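Side-chain contacts in D-alanyl transferase DltD (Enterococcus faecalis, PDB 6O93), which probably takes part in attaching D-alanine to lipoteichoic acid during the building of the cell wall of this Gram-positive bacterium: residues Q213-A216 against N221-D224; Y128-N133 against Q142-R147; N32-V35 against K39-P42; L319-Q324 against T385-Q390; K239-N244 against N339-M344. All blocks are in the same frame, centred on the assembly; numbering follows the deposited sequence.

Interaction 1: residues Q213-A216 against N221-D224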
# COMPACT_ATOMS: atom_id res chain seq x y z
N GLN A 213 15.30 2.73 22.31
CA GLN A 213 15.20 1.32 22.67
C GLN A 213 16.18 0.44 21.91
O GLN A 213 16.37 -0.72 22.29
CB GLN A 213 13.78 0.81 22.43
CG GLN A 213 12.71 1.46 23.29
CD GLN A 213 11.31 0.97 22.95
OE1 GLN A 213 10.98 0.76 21.79
NE2 GLN A 213 10.49 0.77 23.98
N LEU A 214 16.80 0.96 20.85
CA LEU A 214 17.61 0.15 19.96
C LEU A 214 19.09 0.25 20.33
O LEU A 214 19.55 1.30 20.79
CB LEU A 214 17.42 0.59 18.51
CG LEU A 214 16.01 0.42 17.95
CD1 LEU A 214 15.85 1.26 16.69
CD2 LEU A 214 15.72 -1.05 17.65
N PRO A 215 19.87 -0.81 20.12
CA PRO A 215 21.31 -0.73 20.36
C PRO A 215 21.99 0.21 19.37
O PRO A 215 21.44 0.56 18.32
CB PRO A 215 21.79 -2.17 20.19
CG PRO A 215 20.76 -2.82 19.34
CD PRO A 215 19.46 -2.16 19.69
N ALA A 216 23.21 0.61 19.72
CA ALA A 216 23.95 1.57 18.91
C ALA A 216 24.30 1.02 17.54
O ALA A 216 24.37 1.78 16.57
CB ALA A 216 25.22 2.00 19.64
N ASN A 221 19.96 -10.72 14.94
CA ASN A 221 19.63 -11.67 15.99
C ASN A 221 19.41 -10.97 17.33
O ASN A 221 18.48 -11.32 18.07
CB ASN A 221 20.74 -12.72 16.11
CG ASN A 221 20.79 -13.65 14.91
OD1 ASN A 221 19.79 -13.82 14.20
ND2 ASN A 221 21.94 -14.26 14.67
N GLU A 222 20.24 -9.98 17.65
CA GLU A 222 20.02 -9.19 18.86
C GLU A 222 18.66 -8.50 18.81
O GLU A 222 17.90 -8.53 19.79
CB GLU A 222 21.14 -8.17 19.03
CG GLU A 222 21.05 -7.34 20.31
CD GLU A 222 22.11 -6.25 20.37
OE1 GLU A 222 22.79 -6.01 19.35
OE2 GLU A 222 22.25 -5.62 21.44
N LEU A 223 18.34 -7.88 17.68
CA LEU A 223 17.07 -7.19 17.54
C LEU A 223 15.89 -8.16 17.60
O LEU A 223 14.85 -7.85 18.20
CB LEU A 223 17.04 -6.39 16.24
CG LEU A 223 18.05 -5.24 16.15
CD1 LEU A 223 18.23 -4.78 14.71
CD2 LEU A 223 17.61 -4.08 17.03
N ASP A 224 16.03 -9.33 16.97
CA ASP A 224 14.95 -10.30 16.97
C ASP A 224 14.60 -10.73 18.39
O ASP A 224 13.42 -10.80 18.76
CB ASP A 224 15.33 -11.52 16.13
CG ASP A 224 14.13 -12.27 15.59
OD1 ASP A 224 13.04 -11.67 15.48
OD2 ASP A 224 14.26 -13.47 15.27
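L214 and P215 pack against E222 and L223 in a small, largely apolar contact, made where the loop that follows helix 204-211 runs back beside the first turns of helix 220-233. P215 is buried most, with the leucine pair beside it: CD2 of L214 meets CD2 of L223 at 3.6 Å, methyl to methyl, with the two side chains crossing at about a right angle. The same methyl of L223 also reaches the proline ring, 3.8 Å from P215 CD, and so fits between two successive residues of the loop. In L223 the CG lies beside the backbone N (chi1 -65°), a setting that brings the CD2 branch round to the loop. Between strands 98-102 and 289-294 of the parallel sheet the chain forms only helices and loops, and this turn from one helix to the next belongs to that long helical excursion from the alpha/beta core. E222 approaches P215 differently. Its extended chain runs past the ring in the opposite direction, and the carboxylate comes to rest on the carbons, with E222 OE2 3.7 Å from P215 CB and E222 OE1 3.8 Å from P215 CG; this is van der Waals contact at the exposed margin. L214 also packs on V59, L60 and K63 of helix 57-63, and L223 on L356 of helix 352-367. Y64 OH hydrogen-bonds to the carbonyl oxygen of P215, and D224 is salt-bridged to R353.

Interaction 2: residues Y128-N133 against Q142-R147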
# COMPACT_ATOMS: atom_id res chain seq x y z
N TYR A 128 -7.80 13.71 -12.66
CA TYR A 128 -7.87 14.71 -13.72
C TYR A 128 -6.53 14.88 -14.43
O TYR A 128 -6.48 15.02 -15.65
CB TYR A 128 -8.33 16.06 -13.15
CG TYR A 128 -9.83 16.20 -12.98
CD1 TYR A 128 -10.67 15.10 -12.96
CD2 TYR A 128 -10.40 17.46 -12.85
CE1 TYR A 128 -12.04 15.24 -12.81
CE2 TYR A 128 -11.77 17.62 -12.70
CZ TYR A 128 -12.58 16.51 -12.68
OH TYR A 128 -13.94 16.67 -12.53
N GLN A 129 -5.43 14.87 -13.66
CA GLN A 129 -4.11 14.96 -14.27
C GLN A 129 -3.88 13.80 -15.24
O GLN A 129 -3.34 14.00 -16.34
CB GLN A 129 -3.04 14.96 -13.18
CG GLN A 129 -1.61 15.07 -13.70
CD GLN A 129 -0.58 14.74 -12.64
OE1 GLN A 129 -0.77 13.82 -11.84
NE2 GLN A 129 0.51 15.49 -12.62
N TRP A 130 -4.27 12.59 -14.84
CA TRP A 130 -4.10 11.43 -15.70
C TRP A 130 -4.82 11.61 -17.03
O TRP A 130 -4.25 11.34 -18.10
CB TRP A 130 -4.60 10.18 -14.96
CG TRP A 130 -4.99 9.02 -15.83
CD1 TRP A 130 -4.20 8.35 -16.72
CD2 TRP A 130 -6.27 8.37 -15.86
NE1 TRP A 130 -4.91 7.33 -17.31
CE2 TRP A 130 -6.19 7.32 -16.80
CE3 TRP A 130 -7.48 8.58 -15.19
CZ2 TRP A 130 -7.27 6.49 -17.09
CZ3 TRP A 130 -8.55 7.75 -15.48
CH2 TRP A 130 -8.44 6.71 -16.42
N LEU A 131 -6.06 12.09 -17.00
CA LEU A 131 -6.82 12.26 -18.23
C LEU A 131 -6.33 13.44 -19.05
O LEU A 131 -6.36 13.39 -20.29
CB LEU A 131 -8.31 12.41 -17.92
CG LEU A 131 -8.96 11.18 -17.27
CD1 LEU A 131 -10.36 11.52 -16.78
CD2 LEU A 131 -9.01 10.02 -18.25
N ALA A 132 -5.87 14.51 -18.40
CA ALA A 132 -5.42 15.69 -19.13
C ALA A 132 -4.18 15.39 -19.95
O ALA A 132 -4.02 15.93 -21.06
CB ALA A 132 -5.16 16.84 -18.15
N ASN A 133 -3.29 14.55 -19.44
CA ASN A 133 -2.01 14.26 -20.09
C ASN A 133 -2.06 13.01 -20.95
O ASN A 133 -1.01 12.59 -21.47
CB ASN A 133 -0.91 14.12 -19.04
CG ASN A 133 -0.72 15.38 -18.22
OD1 ASN A 133 -0.89 16.49 -18.73
ND2 ASN A 133 -0.37 15.22 -16.96
N GLN A 142 -7.86 1.78 -20.17
CA GLN A 142 -9.24 1.36 -20.35
C GLN A 142 -9.74 0.58 -19.14
O GLN A 142 -10.91 0.69 -18.77
CB GLN A 142 -9.37 0.53 -21.62
CG GLN A 142 -8.90 1.26 -22.87
CD GLN A 142 -9.19 0.49 -24.14
OE1 GLN A 142 -8.39 -0.34 -24.58
NE2 GLN A 142 -10.35 0.75 -24.74
N TYR A 143 -8.87 -0.22 -18.52
CA TYR A 143 -9.28 -0.92 -17.31
C TYR A 143 -9.55 0.05 -16.17
O TYR A 143 -10.54 -0.09 -15.45
CB TYR A 143 -8.21 -1.94 -16.89
CG TYR A 143 -8.57 -2.63 -15.60
CD1 TYR A 143 -9.42 -3.73 -15.58
CD2 TYR A 143 -8.07 -2.18 -14.38
CE1 TYR A 143 -9.77 -4.36 -14.40
CE2 TYR A 143 -8.41 -2.80 -13.19
CZ TYR A 143 -9.26 -3.89 -13.21
OH TYR A 143 -9.60 -4.51 -12.03
N LEU A 144 -8.68 1.05 -16.00
CA LEU A 144 -8.92 2.08 -14.99
C LEU A 144 -10.25 2.77 -15.24
O LEU A 144 -11.04 2.97 -14.31
CB LEU A 144 -7.78 3.10 -14.99
CG LEU A 144 -6.47 2.68 -14.34
CD1 LEU A 144 -5.41 3.74 -14.58
CD2 LEU A 144 -6.67 2.46 -12.84
N ALA A 145 -10.52 3.14 -16.49
CA ALA A 145 -11.78 3.80 -16.82
C ALA A 145 -12.97 2.92 -16.45
O ALA A 145 -13.94 3.40 -15.84
CB ALA A 145 -11.82 4.14 -18.31
N GLN A 146 -12.92 1.64 -16.81
CA GLN A 146 -14.02 0.73 -16.50
C GLN A 146 -14.27 0.66 -15.00
O GLN A 146 -15.42 0.74 -14.55
CB GLN A 146 -13.72 -0.65 -17.07
CG GLN A 146 -14.79 -1.71 -16.78
CD GLN A 146 -14.54 -2.46 -15.48
OE1 GLN A 146 -15.37 -2.44 -14.57
NE2 GLN A 146 -13.40 -3.15 -15.40
N ARG A 147 -13.21 0.51 -14.21
CA ARG A 147 -13.38 0.37 -12.77
C ARG A 147 -13.90 1.66 -12.14
O ARG A 147 -14.79 1.62 -11.28
CB ARG A 147 -12.06 -0.04 -12.12
CG ARG A 147 -11.58 -1.43 -12.50
CD ARG A 147 -12.38 -2.54 -11.82
NE ARG A 147 -12.17 -2.54 -10.37
CZ ARG A 147 -13.13 -2.50 -9.45
NH1 ARG A 147 -14.41 -2.46 -9.80
NH2 ARG A 147 -12.80 -2.51 -8.16
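W130 of helix 124-132 reaches across to L144 and A145 of helix 139-148, and its indole is what joins the two helices here. Its CB points toward the partner helix. CG is set nearly opposite the backbone N (chi1 157°), and this carries the ring system out from its own helix into the space between the two axes; the nearest CA atoms, those of W130 and L144, are still 10.5 Å apart. On the five-membered side of the indole, NE1 is hydrogen-bonded to OD1 of D141, a residue just ahead of the 142-147 segment on the same helix, which satisfies the buried N-H and helps set the rotation of the ring. Further along, W130 CZ2 lies 4.0 Å from L144 CB and 4.2 Å from L144 CD1. W130 CH2, at the far end, makes the closest approach, 3.9 Å to L144 CB, and also comes within 4.1 Å of A145 N, where it simply packs on the backbone. Looked at as a plane, the indole is sandwiched: L144 CD1 stands over one face and L131 CD2, from its own helix, over the opposite one, both offset toward the rim. All three touching residues are buried. Helix 80-90 contributes M85 against W130 and L81 against L144, helix 158-168 brings L167 to the tryptophan and L164 to A145, and helix 175-195 packs on L131 through F181.

Interaction 3: residues N32-V35 against K39-P42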
# COMPACT_ATOMS: atom_id res chain seq x y z
N ASN A 32 5.66 13.55 -4.60
CA ASN A 32 6.45 13.45 -5.83
C ASN A 32 7.87 13.96 -5.61
O ASN A 32 8.83 13.37 -6.10
CB ASN A 32 5.77 14.21 -6.96
CG ASN A 32 4.45 13.59 -7.37
OD1 ASN A 32 4.00 12.60 -6.79
ND2 ASN A 32 3.82 14.17 -8.39
N LYS A 33 8.01 15.08 -4.89
CA LYS A 33 9.34 15.61 -4.62
C LYS A 33 10.16 14.63 -3.79
O LYS A 33 11.35 14.43 -4.06
CB LYS A 33 9.22 16.96 -3.90
CG LYS A 33 10.55 17.67 -3.68
CD LYS A 33 11.19 18.08 -5.00
CE LYS A 33 12.44 18.92 -4.79
NZ LYS A 33 13.08 19.31 -6.07
N ALA A 34 9.54 14.00 -2.79
CA ALA A 34 10.26 13.06 -1.94
C ALA A 34 10.78 11.87 -2.75
O ALA A 34 11.94 11.46 -2.60
CB ALA A 34 9.35 12.57 -0.81
N VAL A 35 9.94 11.31 -3.62
CA VAL A 35 10.34 10.15 -4.41
C VAL A 35 11.34 10.56 -5.49
O VAL A 35 12.29 9.83 -5.78
CB VAL A 35 9.10 9.46 -5.01
CG1 VAL A 35 9.52 8.34 -5.95
CG2 VAL A 35 8.21 8.93 -3.91
N LYS A 39 16.04 9.71 -2.22
CA LYS A 39 16.34 9.39 -0.84
C LYS A 39 15.18 8.71 -0.12
O LYS A 39 15.41 8.04 0.89
CB LYS A 39 16.73 10.66 -0.07
CG LYS A 39 17.99 11.33 -0.59
CD LYS A 39 18.32 12.58 0.21
CE LYS A 39 19.66 13.17 -0.22
NZ LYS A 39 19.99 14.40 0.55
N TYR A 40 13.95 8.86 -0.62
CA TYR A 40 12.77 8.31 0.03
C TYR A 40 12.22 7.17 -0.82
O TYR A 40 11.88 7.37 -2.00
CB TYR A 40 11.71 9.40 0.24
CG TYR A 40 12.11 10.39 1.31
CD1 TYR A 40 11.92 10.10 2.65
CD2 TYR A 40 12.69 11.61 0.98
CE1 TYR A 40 12.29 11.00 3.64
CE2 TYR A 40 13.06 12.52 1.96
CZ TYR A 40 12.86 12.21 3.29
OH TYR A 40 13.23 13.10 4.27
N VAL A 41 12.13 5.99 -0.22
CA VAL A 41 11.60 4.80 -0.89
C VAL A 41 10.10 4.75 -0.59
O VAL A 41 9.73 4.58 0.59
CB VAL A 41 12.30 3.53 -0.42
CG1 VAL A 41 11.77 2.31 -1.16
CG2 VAL A 41 13.81 3.65 -0.61
N PRO A 42 9.22 4.88 -1.58
CA PRO A 42 7.78 4.82 -1.29
C PRO A 42 7.38 3.43 -0.82
O PRO A 42 7.71 2.42 -1.45
CB PRO A 42 7.13 5.17 -2.64
CG PRO A 42 8.14 4.79 -3.66
CD PRO A 42 9.48 5.06 -3.03
O HOH W 1 12.99 7.63 -4.34
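A34 and V35, on the last turn of helix 29-36, look onto Y40 and P42, which occupy one side of strand 40-44, and the two pairs meet in different ways. Y40 directs its CB at the helix, but its ring does not lie flat on it. With CG beside the backbone N (chi1 -71°), the ring slips alongside A34: Y40 CD2 is 3.9 Å from A34 CB, and the carbonyl oxygen A34 O lies at the ring edge, near its plane, 3.7 Å from Y40 CD2. V35 and P42 instead cross at about a right angle. The methyl CG2 of V35 rests on the pyrrolidine carbons, 4.1 Å from P42 CB and as far from P42 CG. To one side of the side-chain packing a water joins the backbones, donating to V35 O at 2.7 Å and to Y40 O at 2.6 Å; it uses both its protons to satisfy two carbonyls that cannot bond to each other. In the fold, this is a helix leading through a short loop into an inner strand of the parallel sheet: strands 69-73 and 98-102 flank 40-44, M90 of helix 80-90 packs on V35, and helix 10-17 borders the Y40 ring.

Interaction 4: residues L319-Q324 against T385-Q390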
# COMPACT_ATOMS: atom_id res chain seq x y z
N LEU A 319 -1.14 -14.65 -6.04
CA LEU A 319 -0.43 -13.38 -6.15
C LEU A 319 0.98 -13.59 -6.68
O LEU A 319 1.44 -12.86 -7.57
CB LEU A 319 -0.40 -12.68 -4.79
CG LEU A 319 -1.76 -12.26 -4.24
CD1 LEU A 319 -1.64 -11.82 -2.80
CD2 LEU A 319 -2.36 -11.15 -5.10
N LYS A 320 1.70 -14.58 -6.13
CA LYS A 320 3.07 -14.79 -6.56
C LYS A 320 3.14 -15.27 -8.01
O LYS A 320 4.13 -15.00 -8.70
CB LYS A 320 3.77 -15.79 -5.64
CG LYS A 320 4.02 -15.24 -4.24
CD LYS A 320 5.02 -16.07 -3.46
CE LYS A 320 4.49 -17.46 -3.16
NZ LYS A 320 5.43 -18.23 -2.30
N TYR A 321 2.10 -15.95 -8.49
CA TYR A 321 2.05 -16.29 -9.91
C TYR A 321 1.90 -15.03 -10.76
O TYR A 321 2.65 -14.83 -11.73
CB TYR A 321 0.91 -17.26 -10.20
CG TYR A 321 0.87 -17.70 -11.65
CD1 TYR A 321 1.67 -18.74 -12.09
CD2 TYR A 321 0.04 -17.07 -12.56
CE1 TYR A 321 1.64 -19.15 -13.41
CE2 TYR A 321 0.01 -17.47 -13.89
CZ TYR A 321 0.81 -18.51 -14.31
OH TYR A 321 0.79 -18.91 -15.62
N GLN A 322 0.95 -14.17 -10.41
CA GLN A 322 0.74 -12.94 -11.15
C GLN A 322 2.01 -12.08 -11.16
O GLN A 322 2.33 -11.44 -12.17
CB GLN A 322 -0.43 -12.16 -10.55
CG GLN A 322 -0.84 -10.92 -11.31
CD GLN A 322 -2.15 -10.34 -10.79
OE1 GLN A 322 -2.84 -10.96 -9.97
NE2 GLN A 322 -2.51 -9.15 -11.28
N LEU A 323 2.75 -12.08 -10.05
CA LEU A 323 4.00 -11.33 -9.99
C LEU A 323 5.08 -12.01 -10.81
O LEU A 323 5.58 -11.45 -11.79
CB LEU A 323 4.44 -11.18 -8.54
CG LEU A 323 3.57 -10.26 -7.67
CD1 LEU A 323 3.94 -10.40 -6.20
CD2 LEU A 323 3.70 -8.81 -8.13
N GLN A 324 5.45 -13.24 -10.43
CA GLN A 324 6.57 -13.92 -11.07
C GLN A 324 6.34 -14.09 -12.57
O GLN A 324 7.27 -13.95 -13.37
CB GLN A 324 6.79 -15.28 -10.42
CG GLN A 324 7.34 -15.21 -9.00
CD GLN A 324 8.84 -15.02 -8.97
OE1 GLN A 324 9.50 -14.99 -10.01
NE2 GLN A 324 9.40 -14.88 -7.77
N THR A 385 -11.81 -10.80 -16.10
CA THR A 385 -12.61 -11.42 -15.05
C THR A 385 -12.23 -12.88 -14.82
O THR A 385 -12.33 -13.37 -13.69
CB THR A 385 -14.10 -11.32 -15.42
OG1 THR A 385 -14.51 -9.95 -15.40
CG2 THR A 385 -14.95 -12.12 -14.43
N ASP A 386 -11.79 -13.59 -15.87
CA ASP A 386 -11.44 -14.99 -15.68
C ASP A 386 -10.22 -15.16 -14.79
O ASP A 386 -10.07 -16.20 -14.14
CB ASP A 386 -11.24 -15.68 -17.04
CG ASP A 386 -10.09 -15.09 -17.84
OD1 ASP A 386 -9.65 -13.96 -17.53
OD2 ASP A 386 -9.63 -15.77 -18.78
N TRP A 387 -9.34 -14.15 -14.73
CA TRP A 387 -8.25 -14.21 -13.76
C TRP A 387 -8.72 -13.80 -12.37
O TRP A 387 -8.32 -14.41 -11.37
CB TRP A 387 -7.08 -13.33 -14.19
CG TRP A 387 -6.03 -13.27 -13.12
CD1 TRP A 387 -5.73 -12.20 -12.32
CD2 TRP A 387 -5.17 -14.33 -12.70
NE1 TRP A 387 -4.73 -12.53 -11.44
CE2 TRP A 387 -4.37 -13.84 -11.66
CE3 TRP A 387 -5.00 -15.66 -13.12
CZ2 TRP A 387 -3.41 -14.62 -11.02
CZ3 TRP A 387 -4.04 -16.43 -12.49
CH2 TRP A 387 -3.26 -15.91 -11.45
N GLN A 388 -9.57 -12.77 -12.29
CA GLN A 388 -10.13 -12.38 -11.01
C GLN A 388 -10.84 -13.55 -10.34
O GLN A 388 -10.80 -13.70 -9.12
CB GLN A 388 -11.10 -11.21 -11.19
CG GLN A 388 -10.47 -9.96 -11.77
CD GLN A 388 -11.49 -8.90 -12.14
OE1 GLN A 388 -12.58 -8.85 -11.57
NE2 GLN A 388 -11.15 -8.06 -13.11
N GLN A 389 -11.48 -14.40 -11.14
CA GLN A 389 -12.24 -15.53 -10.64
C GLN A 389 -11.48 -16.85 -10.74
O GLN A 389 -12.07 -17.91 -10.49
CB GLN A 389 -13.57 -15.65 -11.41
CG GLN A 389 -14.45 -14.42 -11.29
CD GLN A 389 -14.87 -14.14 -9.86
OE1 GLN A 389 -15.38 -15.02 -9.16
NE2 GLN A 389 -14.65 -12.91 -9.40
N GLN A 390 -10.20 -16.81 -11.09
CA GLN A 390 -9.44 -18.04 -11.29
C GLN A 390 -9.18 -18.74 -9.96
O GLN A 390 -8.75 -18.11 -8.99
CB GLN A 390 -8.12 -17.74 -12.00
CG GLN A 390 -7.24 -18.96 -12.21
CD GLN A 390 -7.89 -20.04 -13.06
OE1 GLN A 390 -8.43 -19.76 -14.13
NE2 GLN A 390 -7.84 -21.27 -12.58
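Q322, in the last turn of helix 309-324, and W387, on the short helix 385-388, stand opposite each other with their CA atoms 9.4 Å apart, too far for backbone contact, so side chains fill the gap. The one polar link runs from W387 NE1 to Q322 OE1, 2.9 Å long with an N-H...O angle of 152°. The indole nitrogen comes from above the carbonyl plane (72° out of it), off the lone-pair directions, and amide and ring planes are almost perpendicular (89°). Q322 reaches this far because its chain is extended, with CG opposite the backbone N, and its CB also touches W387 CZ2 at 3.9 Å. NE2 of the same amide bonds to Q277 OE1 and Y273 O; the amide is thus held at both ends, which probably fixes its orientation. At the outer end of the indole, W387 CH2 rests 3.7 Å from Y321 CD2, the two rings meeting obliquely. F382 meets the indole edge-to-face and K318 makes a cation-pi contact with it. Helix 309-324 lies in the crossover between strands 289-294 and 331-333, so the C-terminal segment is docked here on the outside of a beta-alpha-beta unit of the alpha/beta fold seen in the SGNH-hydrolase clan.

Interaction 5: residues K239-N244 against N339-M344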
# COMPACT_ATOMS: atom_id res chain seq x y z
N LYS A 239 -4.70 -13.80 25.38
CA LYS A 239 -3.98 -15.01 25.01
C LYS A 239 -3.70 -15.12 23.52
O LYS A 239 -3.10 -16.11 23.09
CB LYS A 239 -4.76 -16.25 25.47
CG LYS A 239 -6.18 -16.31 24.93
CD LYS A 239 -6.84 -17.64 25.26
CE LYS A 239 -8.29 -17.66 24.81
NZ LYS A 239 -8.92 -19.00 25.01
N PHE A 240 -4.12 -14.14 22.72
CA PHE A 240 -3.96 -14.19 21.27
C PHE A 240 -2.73 -13.44 20.78
O PHE A 240 -2.57 -13.28 19.56
CB PHE A 240 -5.21 -13.64 20.59
CG PHE A 240 -6.48 -14.36 20.98
CD1 PHE A 240 -6.81 -15.57 20.39
CD2 PHE A 240 -7.32 -13.83 21.93
CE1 PHE A 240 -7.97 -16.23 20.74
CE2 PHE A 240 -8.48 -14.49 22.29
CZ PHE A 240 -8.81 -15.69 21.70
N GLU A 241 -1.87 -12.99 21.68
CA GLU A 241 -0.69 -12.20 21.32
C GLU A 241 -1.08 -10.95 20.54
O GLU A 241 -0.40 -10.55 19.59
CB GLU A 241 0.32 -13.04 20.52
CG GLU A 241 1.03 -14.11 21.35
CD GLU A 241 2.22 -14.71 20.62
OE1 GLU A 241 2.58 -14.20 19.54
OE2 GLU A 241 2.80 -15.69 21.14
N ILE A 242 -2.18 -10.33 20.95
CA ILE A 242 -2.66 -9.09 20.35
C ILE A 242 -2.32 -7.93 21.27
O ILE A 242 -2.35 -8.07 22.50
CB ILE A 242 -4.18 -9.15 20.08
CG1 ILE A 242 -4.48 -10.22 19.03
CG2 ILE A 242 -4.70 -7.79 19.63
CD1 ILE A 242 -5.96 -10.54 18.88
N SER A 243 -1.98 -6.78 20.68
CA SER A 243 -1.65 -5.60 21.48
C SER A 243 -2.79 -5.28 22.44
O SER A 243 -3.97 -5.41 22.10
CB SER A 243 -1.38 -4.41 20.57
OG SER A 243 -0.22 -4.63 19.78
N ASN A 244 -2.42 -4.85 23.65
CA ASN A 244 -3.41 -4.64 24.70
C ASN A 244 -4.49 -3.66 24.27
O ASN A 244 -5.69 -3.95 24.39
CB ASN A 244 -2.72 -4.14 25.97
CG ASN A 244 -1.85 -5.19 26.62
OD1 ASN A 244 -2.04 -6.39 26.40
ND2 ASN A 244 -0.88 -4.76 27.42
N ASN A 339 2.58 -18.77 12.56
CA ASN A 339 2.84 -19.26 13.90
C ASN A 339 4.06 -18.62 14.54
O ASN A 339 4.42 -19.00 15.66
CB ASN A 339 3.02 -20.79 13.88
CG ASN A 339 2.78 -21.42 15.24
OD1 ASN A 339 1.99 -20.92 16.04
ND2 ASN A 339 3.47 -22.52 15.50
N GLU A 340 4.71 -17.67 13.87
CA GLU A 340 5.87 -17.00 14.44
C GLU A 340 5.40 -16.03 15.53
O GLU A 340 4.60 -15.13 15.27
CB GLU A 340 6.63 -16.25 13.35
CG GLU A 340 8.06 -15.88 13.74
CD GLU A 340 8.96 -17.09 13.87
OE1 GLU A 340 8.63 -18.15 13.29
OE2 GLU A 340 9.99 -17.00 14.57
N ARG A 341 5.91 -16.22 16.74
CA ARG A 341 5.46 -15.43 17.87
C ARG A 341 5.96 -13.99 17.76
O ARG A 341 7.08 -13.74 17.30
CB ARG A 341 5.96 -16.05 19.18
CG ARG A 341 5.60 -17.51 19.34
CD ARG A 341 6.13 -18.08 20.65
NE ARG A 341 5.56 -17.41 21.81
CZ ARG A 341 5.80 -17.76 23.07
NH1 ARG A 341 6.60 -18.78 23.34
NH2 ARG A 341 5.23 -17.09 24.06
N TYR A 342 5.12 -13.05 18.17
CA TYR A 342 5.45 -11.62 18.19
C TYR A 342 5.67 -11.06 16.79
O TYR A 342 6.23 -9.97 16.63
CB TYR A 342 6.67 -11.35 19.07
CG TYR A 342 6.65 -12.09 20.38
CD1 TYR A 342 5.65 -11.87 21.31
CD2 TYR A 342 7.64 -13.02 20.70
CE1 TYR A 342 5.62 -12.54 22.52
CE2 TYR A 342 7.62 -13.70 21.90
CZ TYR A 342 6.61 -13.46 22.81
OH TYR A 342 6.59 -14.14 24.00
N PHE A 343 5.23 -11.79 15.76
CA PHE A 343 5.40 -11.34 14.38
C PHE A 343 4.41 -10.23 14.04
O PHE A 343 4.76 -9.26 13.35
CB PHE A 343 5.23 -12.53 13.43
CG PHE A 343 5.90 -12.35 12.10
CD1 PHE A 343 7.24 -12.65 11.94
CD2 PHE A 343 5.18 -11.91 11.00
CE1 PHE A 343 7.86 -12.50 10.71
CE2 PHE A 343 5.80 -11.76 9.77
CZ PHE A 343 7.14 -12.06 9.62
N MET A 344 3.18 -10.36 14.51
CA MET A 344 2.12 -9.40 14.22
C MET A 344 1.89 -8.49 15.42
O MET A 344 2.16 -8.86 16.57
CB MET A 344 0.82 -10.13 13.88
CG MET A 344 0.97 -11.15 12.76
SD MET A 344 1.58 -10.41 11.24
CE MET A 344 0.13 -9.54 10.65
O HOH W 2 1.99 -11.00 18.34
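E241 and the R341-Y342 pair join two loops, the one leading into helix 244-251 and the one between strand 331-333 and helix 352-367. The stronger hydrogen bond is the one that Y342 N donates to E241 OE1, 3.1 Å long and nearly straight (165°), entering on the syn side of the oxygen but 30° out of the carboxylate plane. That N-H belongs to the third residue of a type II beta turn running from E340 to F343, so the glutamate grips the turn by its backbone. The ionic part is looser. R341 NE and E241 OE2 form a salt bridge whose hydrogen bond is weak, 3.3 Å; the bend of the arginine chain at chi3 folds NE back toward the carboxylate, and OE2 lies at the guanidinium edge. R300 NH1, on helix 299-305, makes a second salt bridge to the same oxygen. A water adds a third element, bridging E241 O (2.7 Å) and M344 O (2.8 Å); with more acceptors in reach than protons, the two bonds may not both be made at once. The M344 side chain lies about 8 Å from the bound sodium ion and near a possible Ser-His-Asp triad of S47, H349 and D346. Buried, and met by two arginines and a peptide N-H, the carboxylate of E241 is probably kept ionised, its charge balanced by R341 and R300.

Along the chain the order is interaction 3, interaction 2, interaction 1, and then interactions 5 and 4, whose segments alternate. Interactions 1 and 2 lie on opposite sides of the molecule, their centres 46 Å apart, whereas interaction 3 includes an inner strand of the parallel sheet. Interaction 5 is nearest to interaction 1, about 6 Å between closest atoms, and helix 352-367 packs against both. Interactions 2 and 4 touch, Y143 OH coming 4.0 Å from Q388 NE2. Interaction 3 joins a helix to the sheet, whose loops carry the sodium site of S46, E48 and S104; interaction 4 docks the C-terminal segment on a helix beside that sheet, and the others link outlying helices and loops.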